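Local structure of five-membered-cyclitol-phosphate synthase (Streptomyces citricolor, 6K96) at residues L19-E24 against N81-L86; E149-F154 against E173-P178; L208-Q213 against N271-G276; E220-L225 against I253-Y258; A321-L326 against E339-A344. The protein belongs to the myo-inositol-1-phosphate synthase family and binds nicotinamide-adenine-dinucleotide on a Rossmann-type domain within a four-chain assembly. One frame throughout, in Å; residues are numbered along the deposited sequence.

Interaction 1. Residues L19-E24 against N81-L86; sequences LFQGAE and NNYPLL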
# COMPACT_ATOMS: atom_id res chain seq x y z
N LEU B 19 22.01 0.62 20.93
CA LEU B 19 23.27 1.40 20.93
C LEU B 19 24.48 0.48 21.13
O LEU B 19 25.53 0.71 20.50
CB LEU B 19 23.23 2.45 22.04
CG LEU B 19 24.39 3.42 22.00
CD1 LEU B 19 24.21 4.41 20.87
CD2 LEU B 19 24.52 4.14 23.31
N PHE B 20 24.35 -0.46 22.07
CA PHE B 20 25.42 -1.38 22.51
C PHE B 20 25.70 -2.37 21.39
O PHE B 20 26.84 -2.41 20.94
CB PHE B 20 25.03 -2.15 23.76
CG PHE B 20 26.10 -3.07 24.26
CD1 PHE B 20 27.39 -2.60 24.50
CD2 PHE B 20 25.82 -4.41 24.48
CE1 PHE B 20 28.38 -3.43 25.00
CE2 PHE B 20 26.81 -5.24 25.00
CZ PHE B 20 28.07 -4.75 25.27
N GLN B 21 24.70 -3.13 20.97
CA GLN B 21 24.83 -4.06 19.82
C GLN B 21 25.24 -3.26 18.57
O GLN B 21 26.06 -3.76 17.81
CB GLN B 21 23.52 -4.77 19.53
CG GLN B 21 23.11 -5.69 20.64
CD GLN B 21 22.10 -6.69 20.16
OE1 GLN B 21 22.47 -7.64 19.46
NE2 GLN B 21 20.84 -6.49 20.54
N GLY B 22 24.66 -2.09 18.34
CA GLY B 22 25.02 -1.31 17.15
C GLY B 22 26.51 -1.06 17.12
O GLY B 22 27.14 -1.47 16.19
N ALA B 23 27.06 -0.47 18.17
CA ALA B 23 28.49 -0.12 18.30
C ALA B 23 29.37 -1.34 18.01
O ALA B 23 30.41 -1.11 17.40
CB ALA B 23 28.80 0.43 19.66
N GLU B 24 29.00 -2.55 18.42
CA GLU B 24 29.81 -3.78 18.17
C GLU B 24 29.57 -4.32 16.75
O GLU B 24 30.45 -5.08 16.29
CB GLU B 24 29.54 -4.93 19.14
CG GLU B 24 30.60 -5.07 20.24
CD GLU B 24 31.93 -5.76 19.89
OE1 GLU B 24 31.91 -6.89 19.38
OE2 GLU B 24 32.98 -5.17 20.14
N ASN B 81 13.08 -6.26 26.93
CA ASN B 81 13.84 -5.71 25.76
C ASN B 81 13.68 -6.68 24.58
O ASN B 81 13.86 -7.90 24.78
CB ASN B 81 15.34 -5.50 25.99
CG ASN B 81 15.64 -4.34 26.94
OD1 ASN B 81 14.71 -3.75 27.50
ND2 ASN B 81 16.92 -4.06 27.16
N ASN B 82 13.28 -6.15 23.42
CA ASN B 82 12.90 -6.97 22.25
C ASN B 82 13.43 -6.26 20.99
O ASN B 82 12.88 -6.47 19.95
CB ASN B 82 11.40 -7.27 22.28
CG ASN B 82 10.57 -6.02 22.15
OD1 ASN B 82 11.11 -4.97 21.78
ND2 ASN B 82 9.26 -6.15 22.39
N TYR B 83 14.44 -5.41 21.13
CA TYR B 83 15.31 -5.08 19.98
C TYR B 83 15.91 -6.41 19.52
O TYR B 83 16.11 -7.31 20.34
CB TYR B 83 16.40 -4.09 20.35
CG TYR B 83 17.19 -3.52 19.19
CD1 TYR B 83 16.66 -2.52 18.41
CD2 TYR B 83 18.48 -3.94 18.91
CE1 TYR B 83 17.36 -1.99 17.34
CE2 TYR B 83 19.22 -3.38 17.89
CZ TYR B 83 18.65 -2.42 17.08
OH TYR B 83 19.34 -1.84 16.07
N PRO B 84 16.13 -6.62 18.20
CA PRO B 84 16.74 -7.87 17.73
C PRO B 84 18.16 -8.12 18.28
O PRO B 84 18.85 -7.22 18.59
CB PRO B 84 16.83 -7.67 16.19
CG PRO B 84 15.74 -6.70 15.91
CD PRO B 84 15.74 -5.74 17.10
N LEU B 85 18.53 -9.40 18.37
CA LEU B 85 19.93 -9.90 18.37
C LEU B 85 20.52 -9.66 16.98
O LEU B 85 19.90 -10.12 16.01
CB LEU B 85 19.97 -11.39 18.70
CG LEU B 85 20.08 -11.70 20.19
CD1 LEU B 85 18.71 -11.54 20.86
CD2 LEU B 85 20.67 -13.10 20.40
N LEU B 86 21.65 -8.96 16.90
CA LEU B 86 22.24 -8.57 15.61
C LEU B 86 23.26 -9.61 15.16
O LEU B 86 23.74 -9.48 14.01
CB LEU B 86 22.88 -7.18 15.73
CG LEU B 86 21.93 -5.98 15.78
CD1 LEU B 86 22.74 -4.72 15.53
CD2 LEU B 86 20.79 -6.07 14.78
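This is a polar contact between a helix side chain and a loop backbone: Q21 on helix 14-31 binds the main chain of P84 and L86. The loop runs between helix 72-75 and strand 98-99, beside the nucleotide-binding part of the Rossmann-type domain. The Q21 amide uses both of its ends. Q21 OE1 accepts from L86 N at 3.0 Å, with an N-H...O angle of 158°. Q21 NE2 donates to P84 O at 2.9 Å, in a more bent bond (134°) that leaves the amide plane. The same NE2 also bonds S17 OG, one helical turn earlier. CG lies anti to the carbonyl carbon of Q21, and the chain beyond it is extended, which carries the amide out to the loop. Side-chain packing adds to these bonds. L86 CD1 rests 4.1 Å from Q21 CB. Q21 NE2 sits at the edge of the Y83 ring, 3.8 Å from Y83 CD2, with the amide and ring planes nearly perpendicular. Y83 OH turns elsewhere, to S294, and its side chain also packs on T280 of the second subunit. A278 of that subunit packs on L86. The two cross-contact bonds reach backbone atoms two residues apart. The helix therefore holds the loop at P84 and L86 through an uncharged amide, and three bonds restrict the rotation of that amide.

Interaction 2. Residues E149-F154 against E173-P178; sequences EAKVAF and EKAGVP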
# COMPACT_ATOMS: atom_id res chain seq x y z
N GLU B 149 26.19 17.22 39.93
CA GLU B 149 26.96 17.19 41.20
C GLU B 149 28.33 16.55 40.97
O GLU B 149 29.31 17.08 41.52
CB GLU B 149 26.15 16.43 42.27
CG GLU B 149 26.79 16.45 43.65
CD GLU B 149 25.87 16.04 44.80
OE1 GLU B 149 24.66 16.42 44.80
OE2 GLU B 149 26.35 15.33 45.71
N ALA B 150 28.36 15.50 40.15
CA ALA B 150 29.56 14.68 39.82
C ALA B 150 30.29 15.18 38.55
O ALA B 150 31.25 14.49 38.11
CB ALA B 150 29.14 13.24 39.63
N LYS B 151 29.84 16.30 37.98
CA LYS B 151 30.46 17.01 36.81
C LYS B 151 30.35 16.16 35.53
O LYS B 151 31.22 16.29 34.66
CB LYS B 151 31.91 17.39 37.11
CG LYS B 151 32.15 18.21 38.39
CD LYS B 151 31.94 19.70 38.22
CE LYS B 151 31.65 20.42 39.52
NZ LYS B 151 30.19 20.57 39.74
N VAL B 152 29.33 15.33 35.40
CA VAL B 152 29.16 14.44 34.22
C VAL B 152 28.10 15.04 33.26
O VAL B 152 27.00 15.45 33.71
CB VAL B 152 28.83 13.02 34.72
CG1 VAL B 152 28.27 12.14 33.59
CG2 VAL B 152 30.03 12.36 35.38
N ALA B 153 28.42 15.13 31.97
CA ALA B 153 27.50 15.63 30.90
C ALA B 153 26.17 14.84 30.95
O ALA B 153 26.20 13.62 31.20
CB ALA B 153 28.16 15.54 29.53
N PHE B 154 25.04 15.51 30.69
CA PHE B 154 23.70 14.89 30.71
C PHE B 154 23.02 14.96 29.33
O PHE B 154 22.93 16.07 28.75
CB PHE B 154 22.79 15.63 31.67
CG PHE B 154 21.55 14.86 32.05
CD1 PHE B 154 21.64 13.77 32.90
CD2 PHE B 154 20.30 15.26 31.61
CE1 PHE B 154 20.49 13.10 33.30
CE2 PHE B 154 19.17 14.56 31.97
CZ PHE B 154 19.26 13.48 32.83
N GLU B 173 25.69 25.28 32.55
CA GLU B 173 26.48 26.26 31.73
C GLU B 173 27.71 26.69 32.55
O GLU B 173 28.84 26.50 32.05
CB GLU B 173 25.72 27.56 31.41
CG GLU B 173 24.92 27.61 30.10
CD GLU B 173 24.06 28.88 29.91
OE1 GLU B 173 24.38 29.93 30.55
OE2 GLU B 173 23.05 28.83 29.15
N LYS B 174 27.47 27.21 33.76
CA LYS B 174 28.47 27.87 34.66
C LYS B 174 29.47 26.83 35.20
O LYS B 174 30.61 27.21 35.48
CB LYS B 174 27.76 28.65 35.78
CG LYS B 174 28.53 28.78 37.08
CD LYS B 174 28.24 30.06 37.87
CE LYS B 174 29.16 30.24 39.06
NZ LYS B 174 28.48 30.87 40.22
N ALA B 175 29.08 25.56 35.31
CA ALA B 175 29.92 24.47 35.88
C ALA B 175 30.85 23.84 34.83
O ALA B 175 31.53 22.86 35.18
CB ALA B 175 29.02 23.42 36.49
N GLY B 176 30.86 24.38 33.60
CA GLY B 176 31.59 23.81 32.45
C GLY B 176 31.08 22.43 32.02
O GLY B 176 31.88 21.67 31.51
N VAL B 177 29.80 22.13 32.22
CA VAL B 177 29.23 20.77 32.00
C VAL B 177 28.18 20.89 30.90
O VAL B 177 27.31 21.78 30.97
CB VAL B 177 28.63 20.14 33.28
CG1 VAL B 177 27.96 18.81 33.01
CG2 VAL B 177 29.66 19.96 34.38
N PRO B 178 28.22 20.00 29.87
CA PRO B 178 27.23 20.00 28.80
C PRO B 178 25.91 19.42 29.30
O PRO B 178 25.92 18.44 30.03
CB PRO B 178 27.82 19.11 27.69
CG PRO B 178 29.20 18.71 28.17
CD PRO B 178 29.21 18.93 29.67
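P178 lays its ring along A153. P178 CG and P178 CD both come to 3.6 Å from A153 CB, so the edge of the pyrrolidine meets the methyl group. V177 reaches across just before it. V177 CG1 stands anti to the backbone N (chi1 175°) and comes to 3.6 Å from V152 O. The other branch, V177 CG2, lies over the main chain of K151, 3.9 Å from K151 CA. Beside these van der Waals contacts one backbone bond forms, F154 N to P178 O at 3.1 Å, with an angle of 162°. A153 CA adds a CH...O contact to the same oxygen. F154 also pairs with I180 further on, as the two segments continue as parallel neighbours. Its ring leads away, toward helix 137-149 and F172. Each segment reaches this point by leaving a helix through a Schellman motif, with positive phi at K151 and at G176. A310 and R311 of helix 292-313 also pack on P178. Strand 153-156, helix 166-174 and strand 179-180 thus form a beta-alpha-beta unit, whose last strand is the edge of the parallel sheet within this chain, as in a Rossmann-type fold.

Interaction 3. Residues L208-Q213 against N271-G276; sequences LASSYQ and NIEGLG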
# COMPACT_ATOMS: atom_id res chain seq x y z
N LEU B 208 -5.67 20.58 0.28
CA LEU B 208 -5.88 19.40 1.16
C LEU B 208 -7.38 19.22 1.37
O LEU B 208 -8.08 20.19 1.57
CB LEU B 208 -5.10 19.64 2.45
CG LEU B 208 -4.86 18.47 3.39
CD1 LEU B 208 -4.29 17.23 2.67
CD2 LEU B 208 -3.89 18.92 4.47
N ALA B 209 -7.89 18.04 1.09
CA ALA B 209 -9.23 17.60 1.52
C ALA B 209 -9.08 16.97 2.91
O ALA B 209 -9.94 17.24 3.74
CB ALA B 209 -9.85 16.60 0.57
N SER B 210 -8.06 16.14 3.13
CA SER B 210 -8.04 15.27 4.33
C SER B 210 -6.76 14.48 4.37
O SER B 210 -6.16 14.25 3.27
CB SER B 210 -9.22 14.34 4.38
OG SER B 210 -9.05 13.18 3.61
N SER B 211 -6.36 14.10 5.59
CA SER B 211 -5.18 13.22 5.79
C SER B 211 -5.33 12.49 7.13
O SER B 211 -6.05 12.94 7.92
CB SER B 211 -3.85 13.97 5.61
OG SER B 211 -2.72 13.12 5.82
N TYR B 212 -4.78 11.30 7.26
CA TYR B 212 -4.59 10.60 8.54
C TYR B 212 -3.21 9.98 8.55
O TYR B 212 -2.63 9.65 7.50
CB TYR B 212 -5.70 9.60 8.90
CG TYR B 212 -6.04 8.54 7.88
CD1 TYR B 212 -5.30 7.38 7.83
CD2 TYR B 212 -7.08 8.69 6.98
CE1 TYR B 212 -5.54 6.39 6.89
CE2 TYR B 212 -7.34 7.72 6.02
CZ TYR B 212 -6.58 6.56 5.98
OH TYR B 212 -6.79 5.58 5.06
N GLN B 213 -2.73 9.83 9.77
CA GLN B 213 -1.48 9.15 10.15
C GLN B 213 -1.87 8.20 11.27
O GLN B 213 -2.49 8.69 12.20
CB GLN B 213 -0.51 10.23 10.62
CG GLN B 213 0.67 9.71 11.43
CD GLN B 213 1.67 10.76 11.85
OE1 GLN B 213 2.50 10.49 12.72
NE2 GLN B 213 1.65 11.93 11.20
N ASN B 271 -2.44 8.53 4.76
CA ASN B 271 -3.36 8.85 3.64
C ASN B 271 -3.36 10.36 3.50
O ASN B 271 -3.44 11.04 4.54
CB ASN B 271 -4.79 8.38 3.88
CG ASN B 271 -5.63 8.61 2.65
OD1 ASN B 271 -6.49 9.48 2.62
ND2 ASN B 271 -5.31 7.90 1.58
N ILE B 272 -3.21 10.84 2.28
CA ILE B 272 -3.38 12.28 1.93
C ILE B 272 -4.28 12.34 0.72
O ILE B 272 -4.06 11.57 -0.16
CB ILE B 272 -2.06 13.00 1.66
CG1 ILE B 272 -1.13 12.97 2.87
CG2 ILE B 272 -2.36 14.41 1.16
CD1 ILE B 272 0.30 13.06 2.49
N GLU B 273 -5.29 13.19 0.78
CA GLU B 273 -6.33 13.34 -0.26
C GLU B 273 -6.29 14.79 -0.65
O GLU B 273 -6.85 15.59 0.06
CB GLU B 273 -7.71 12.93 0.26
CG GLU B 273 -7.84 11.44 0.54
CD GLU B 273 -7.64 10.50 -0.66
OE1 GLU B 273 -7.89 10.91 -1.85
OE2 GLU B 273 -7.22 9.32 -0.41
N GLY B 274 -5.63 15.11 -1.75
CA GLY B 274 -5.55 16.49 -2.27
C GLY B 274 -6.61 16.74 -3.30
O GLY B 274 -7.27 15.80 -3.76
N LEU B 275 -6.74 17.98 -3.70
CA LEU B 275 -7.59 18.33 -4.86
C LEU B 275 -6.72 19.22 -5.74
O LEU B 275 -5.93 20.06 -5.21
CB LEU B 275 -8.90 19.03 -4.45
CG LEU B 275 -9.74 18.32 -3.37
CD1 LEU B 275 -10.72 19.28 -2.68
CD2 LEU B 275 -10.49 17.12 -3.94
N GLY B 276 -6.77 18.97 -7.04
CA GLY B 276 -5.93 19.73 -7.97
C GLY B 276 -6.82 20.48 -8.89
O GLY B 276 -7.96 20.77 -8.48
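N271 starts over the ring of Y212. N271 CB lies above one ring face, 3.3 Å from Y212 CZ, and makes a CH-pi contact 3.5 Å from the ring centroid. The next atom, N271 CG, is 3.9 Å from Y212 CE2, and N271 OD1 stays at the same distance from that carbon. The amide lies 24° from the ring plane. At the tip, N271 ND2 donates to E273 OE2 on its own strand at 3.1 Å, and also to D285 OD1 on strand 281-291. E273 OE1 is itself hydrogen-bonded to S283 OG. Y212 can lie beneath the asparagine because its CG sits between the backbone N and the carbonyl carbon (chi1 53°). These residues belong to an antiparallel pair, strands 207-217 and 265-275, in the mixed sheet of the chain. The pairing is interrupted by a classic beta bulge: A209 and S210 both face E273. A209 N gives E273 O the shorter bond, 2.9 Å, and the bond from S210 N is weak. E273 N returns a bond to S210 O. Further along, N271 O accepts from Y212 N and from S211 OG, which also bonds H194 NE2. On the face that carries S211, L208 CD1 packs 3.7 Å from I272 CG2. The face that carries Y212 and N271 is packed by L216 and K287 of the third subunit.

Interaction 4. Residues E220-L225 against I253-Y258; sequences EDFRNL and IPSAGY. With NAD (nicotinamide-adenine-dinucleotide), chain G.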
# COMPACT_ATOMS: atom_id res chain seq x y z
N GLU B 220 7.88 -1.70 25.06
CA GLU B 220 7.54 -1.04 26.33
C GLU B 220 7.34 0.45 26.03
O GLU B 220 6.35 1.00 26.58
CB GLU B 220 8.57 -1.39 27.39
CG GLU B 220 7.96 -1.85 28.72
CD GLU B 220 6.86 -2.92 28.71
OE1 GLU B 220 7.01 -3.93 27.95
OE2 GLU B 220 5.85 -2.76 29.48
N ASP B 221 8.14 1.09 25.16
CA ASP B 221 7.97 2.55 24.91
C ASP B 221 6.53 2.77 24.44
O ASP B 221 5.78 3.61 25.05
CB ASP B 221 9.02 3.19 23.98
CG ASP B 221 8.86 4.68 23.68
OD1 ASP B 221 8.66 5.44 24.65
OD2 ASP B 221 8.91 5.12 22.47
N PHE B 222 6.12 2.02 23.43
CA PHE B 222 4.81 2.23 22.79
C PHE B 222 3.68 1.94 23.79
O PHE B 222 2.70 2.69 23.81
CB PHE B 222 4.76 1.41 21.50
CG PHE B 222 3.57 1.65 20.63
CD1 PHE B 222 2.41 0.96 20.87
CD2 PHE B 222 3.60 2.56 19.62
CE1 PHE B 222 1.26 1.19 20.12
CE2 PHE B 222 2.48 2.76 18.83
CZ PHE B 222 1.31 2.10 19.11
N ARG B 223 3.81 0.85 24.54
CA ARG B 223 2.92 0.43 25.66
C ARG B 223 2.80 1.55 26.73
O ARG B 223 1.67 1.87 27.15
CB ARG B 223 3.45 -0.88 26.27
CG ARG B 223 2.34 -1.88 26.60
CD ARG B 223 2.55 -2.86 27.74
NE ARG B 223 2.44 -4.20 27.15
CZ ARG B 223 1.31 -4.76 26.69
NH1 ARG B 223 0.15 -4.13 26.76
NH2 ARG B 223 1.32 -5.98 26.16
N ASN B 224 3.92 2.19 27.11
CA ASN B 224 3.93 3.37 28.01
C ASN B 224 3.15 4.52 27.37
O ASN B 224 2.20 5.03 28.01
CB ASN B 224 5.35 3.84 28.36
CG ASN B 224 5.36 5.03 29.31
OD1 ASN B 224 4.77 4.95 30.41
ND2 ASN B 224 6.05 6.10 28.92
N LEU B 225 3.51 4.97 26.17
CA LEU B 225 2.85 6.18 25.59
C LEU B 225 1.31 6.04 25.66
O LEU B 225 0.66 6.99 26.16
CB LEU B 225 3.35 6.43 24.17
CG LEU B 225 4.68 7.20 23.98
CD1 LEU B 225 5.28 7.75 25.28
CD2 LEU B 225 5.70 6.34 23.24
N ILE B 253 -3.58 9.59 14.76
CA ILE B 253 -3.66 8.57 15.83
C ILE B 253 -2.25 8.05 16.17
O ILE B 253 -1.79 7.06 15.58
CB ILE B 253 -4.59 7.43 15.37
CG1 ILE B 253 -5.88 7.93 14.72
CG2 ILE B 253 -4.83 6.48 16.54
CD1 ILE B 253 -5.91 7.96 13.22
N PRO B 254 -1.53 8.66 17.16
CA PRO B 254 -0.16 8.23 17.49
C PRO B 254 -0.11 6.84 18.13
O PRO B 254 0.97 6.34 18.25
CB PRO B 254 0.29 9.24 18.57
CG PRO B 254 -1.00 9.63 19.24
CD PRO B 254 -1.99 9.71 18.08
N SER B 255 -1.25 6.28 18.55
CA SER B 255 -1.29 4.92 19.12
C SER B 255 -2.51 4.15 18.62
O SER B 255 -3.38 3.80 19.46
CB SER B 255 -1.23 4.96 20.60
OG SER B 255 -0.91 3.68 21.09
N ALA B 256 -2.56 3.82 17.31
CA ALA B 256 -3.68 3.07 16.69
C ALA B 256 -3.84 1.72 17.39
O ALA B 256 -4.96 1.15 17.36
CB ALA B 256 -3.52 2.86 15.21
N GLY B 257 -2.78 1.21 18.02
CA GLY B 257 -2.86 -0.18 18.53
C GLY B 257 -1.52 -0.81 18.71
O GLY B 257 -0.54 -0.46 18.00
N TYR B 258 -1.49 -1.71 19.67
CA TYR B 258 -0.28 -2.37 20.18
C TYR B 258 -0.31 -3.79 19.62
O TYR B 258 -1.24 -4.56 19.93
CB TYR B 258 -0.24 -2.34 21.70
CG TYR B 258 0.86 -3.18 22.27
CD1 TYR B 258 2.13 -2.67 22.42
CD2 TYR B 258 0.63 -4.48 22.66
CE1 TYR B 258 3.14 -3.42 23.00
CE2 TYR B 258 1.64 -5.27 23.19
CZ TYR B 258 2.91 -4.75 23.34
OH TYR B 258 3.90 -5.53 23.86
PA NAD G . 12.38 1.18 27.22
O1A NAD G . 11.02 1.07 27.80
O2A NAD G . 12.81 0.04 26.34
O5B NAD G . 13.52 1.53 28.27
C5B NAD G . 13.04 2.01 29.54
C4B NAD G . 13.92 1.48 30.63
O4B NAD G . 13.89 2.31 31.84
C3B NAD G . 13.53 0.08 31.10
O3B NAD G . 14.71 -0.70 31.24
C2B NAD G . 12.91 0.36 32.46
O2B NAD G . 12.90 -0.89 33.11
C1B NAD G . 13.89 1.42 32.95
N9A NAD G . 13.53 2.19 34.13
C8A NAD G . 12.24 2.47 34.51
N7A NAD G . 12.17 3.26 35.55
C5A NAD G . 13.49 3.55 35.87
C6A NAD G . 14.06 4.35 36.88
N6A NAD G . 13.32 5.03 37.75
N1A NAD G . 15.41 4.48 36.91
C2A NAD G . 16.12 3.77 36.01
N3A NAD G . 15.69 2.98 35.03
C4A NAD G . 14.35 2.91 34.99
O3 NAD G . 12.42 2.51 26.35
PN NAD G . 13.24 2.84 25.01
O1N NAD G . 14.67 2.54 25.28
O2N NAD G . 12.44 2.17 23.94
O5D NAD G . 13.06 4.44 24.94
C5D NAD G . 13.59 5.24 26.07
C4D NAD G . 13.02 6.63 26.01
O4D NAD G . 13.44 7.32 24.81
C3D NAD G . 11.48 6.64 26.00
O3D NAD G . 11.07 7.75 26.77
C2D NAD G . 11.16 6.98 24.55
O2D NAD G . 9.95 7.69 24.32
C1D NAD G . 12.30 7.94 24.21
N1N NAD G . 12.40 8.09 22.73
C2N NAD G . 12.45 6.91 21.91
C3N NAD G . 12.35 6.99 20.53
C7N NAD G . 12.45 5.70 19.73
O7N NAD G . 12.73 4.65 20.30
N7N NAD G . 12.21 5.75 18.42
C4N NAD G . 12.17 8.25 19.96
C5N NAD G . 12.30 9.39 20.75
C6N NAD G . 12.33 9.29 22.13
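R223 sets its guanidinium group over the ring of Y258 in a cation-pi contact that is off-centre and tilted. R223 CZ lies 4.0 Å from the ring centroid, and the two planes are 42° apart. R223 NH2 makes the nearest approach, 3.1 Å from Y258 CE2. The arginine chain bends at chi3 (-121°), which brings its flat end back across the tyrosine. R223 CG also lies over a face of the ring. The edge of the same ring meets F222, with F222 CD1 4.0 Å from Y258 CD1. The short helix 220-225 comes soon after the long strand 207-217 of the mixed sheet. The weakly bonded strand 255-258 is a parallel neighbour of 207-217, and the chain turns corners at P254 and A256. The helix thus packs on a strand next to the one it follows. The F222 side chain leaves the helix with CG anti to the backbone N and pushes its ring end among polar atoms. F222 CE1 is 3.2 Å from G257 O, and F222 CZ is 3.4 Å from S255 OG. G257 takes a positive phi of 157°, in a backbone shape that suits glycine. One residue before F222, the helix meets NAD: the ribose hydroxyl O2D of NAD donates to D221 OD1 at 2.6 Å. E220 CB lies 3.5 Å from NAD O1A. K67, D62 and T134 are among the other residues hydrogen-bonded to NAD.

Interaction 5. Residues A321-L326 against E339-A344; sequences AAVKVL and EDVAEA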
# COMPACT_ATOMS: atom_id res chain seq x y z
N ALA B 321 24.93 22.10 17.98
CA ALA B 321 25.10 20.94 17.08
C ALA B 321 24.00 19.92 17.35
O ALA B 321 23.87 18.99 16.58
CB ALA B 321 26.45 20.28 17.29
N ALA B 322 23.30 20.01 18.48
CA ALA B 322 22.33 18.97 18.89
C ALA B 322 20.96 19.28 18.30
O ALA B 322 20.06 18.45 18.45
CB ALA B 322 22.25 18.90 20.38
N VAL B 323 20.80 20.43 17.64
CA VAL B 323 19.44 20.99 17.40
C VAL B 323 18.67 20.09 16.42
O VAL B 323 17.49 19.74 16.68
CB VAL B 323 19.52 22.47 16.99
CG1 VAL B 323 18.22 23.01 16.44
CG2 VAL B 323 19.99 23.32 18.15
N LYS B 324 19.28 19.67 15.33
CA LYS B 324 18.49 18.98 14.28
C LYS B 324 17.98 17.63 14.78
O LYS B 324 17.01 17.14 14.16
CB LYS B 324 19.30 18.84 12.99
CG LYS B 324 19.41 20.14 12.21
CD LYS B 324 19.53 19.98 10.69
CE LYS B 324 19.22 21.29 9.98
NZ LYS B 324 19.84 21.41 8.64
N VAL B 325 18.57 17.05 15.84
CA VAL B 325 18.17 15.69 16.30
C VAL B 325 17.32 15.75 17.59
O VAL B 325 17.15 14.68 18.22
CB VAL B 325 19.39 14.77 16.42
CG1 VAL B 325 20.08 14.59 15.09
CG2 VAL B 325 20.36 15.25 17.47
N LEU B 326 16.76 16.92 17.93
CA LEU B 326 15.96 17.11 19.17
C LEU B 326 14.61 17.72 18.77
O LEU B 326 14.61 18.61 17.88
CB LEU B 326 16.69 18.06 20.12
CG LEU B 326 17.84 17.46 20.92
CD1 LEU B 326 18.54 18.52 21.73
CD2 LEU B 326 17.40 16.33 21.81
N GLU B 339 22.97 26.86 9.74
CA GLU B 339 24.35 27.38 9.89
C GLU B 339 24.70 27.43 11.38
O GLU B 339 25.83 27.05 11.70
CB GLU B 339 24.52 28.71 9.16
CG GLU B 339 25.04 28.50 7.74
CD GLU B 339 24.85 29.70 6.83
OE1 GLU B 339 23.84 30.42 7.04
OE2 GLU B 339 25.71 29.92 5.90
N ASP B 340 23.77 27.81 12.25
CA ASP B 340 23.98 27.74 13.73
C ASP B 340 24.46 26.33 14.08
O ASP B 340 25.42 26.19 14.88
CB ASP B 340 22.74 28.21 14.49
CG ASP B 340 22.56 29.72 14.51
OD1 ASP B 340 23.58 30.47 14.53
OD2 ASP B 340 21.41 30.16 14.48
N VAL B 341 23.87 25.33 13.44
CA VAL B 341 24.11 23.91 13.79
C VAL B 341 25.48 23.53 13.23
O VAL B 341 26.36 23.12 14.01
CB VAL B 341 22.97 23.00 13.31
CG1 VAL B 341 23.26 21.53 13.57
CG2 VAL B 341 21.64 23.40 13.94
N ALA B 342 25.68 23.76 11.94
CA ALA B 342 26.96 23.59 11.21
C ALA B 342 28.14 24.30 11.92
O ALA B 342 29.16 23.65 12.13
CB ALA B 342 26.77 24.07 9.79
N GLU B 343 27.99 25.58 12.28
CA GLU B 343 29.02 26.42 12.98
C GLU B 343 29.49 25.69 14.24
O GLU B 343 30.71 25.55 14.44
CB GLU B 343 28.43 27.80 13.31
CG GLU B 343 29.44 28.87 13.70
CD GLU B 343 28.87 30.27 13.97
OE1 GLU B 343 29.45 31.28 13.43
OE2 GLU B 343 27.88 30.38 14.74
N ALA B 344 28.55 25.20 15.04
CA ALA B 344 28.78 24.42 16.28
C ALA B 344 29.51 23.09 15.99
O ALA B 344 30.40 22.76 16.74
CB ALA B 344 27.46 24.26 16.98
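V341 on helix 338-353 projects its two branches onto the segment 321-326. V341 CG1 stands anti to the backbone N (chi1 175°) and lies against the main chain of A321, 4.0 Å from A321 CA. V341 CG2 takes the position anti to the carbonyl carbon and meets V323 CB at 3.8 Å. V323 has a similar rotamer, chi1 167°, and its side chain also packs on F318, H333 and Y336. One turn along the helix, A344 CB sits 3.5 Å from A321 N and 4.1 Å from A321 CB. That backbone N is bonded to S319 OG. K324 borders the contact: its CG is 4.3 Å from V341 CG1. Beyond CG the lysine chain is extended, and its NZ makes a weak hydrogen bond to S338 OG near the start of the helix. All the approaches between the two segments are van der Waals contacts. The fit of the helix on the 321-326 segment therefore depends on the shape of small branched and methyl side chains.

Interactions 3 and 4 are directly joined: Q213 O lies 2.9 Å from I253 N, a probable hydrogen bond between neighbouring strands of one mixed sheet. Along the chain, interaction 4 is nested inside the loop closed by interaction 3, and both reach the third subunit. Interaction 4 holds E220 and D221 of the NAD pocket. Interaction 1 comes within about 5 Å of interaction 4 (nearest atoms), and the Y83 side chain is about 8 Å from NAD and about 7 Å from the sodium ion. The F154 side chain in interaction 2 is about 11 Å from NAD. Interactions 2 and 5, with centres about 20 Å apart, each lie across the chain's centre from interaction 4.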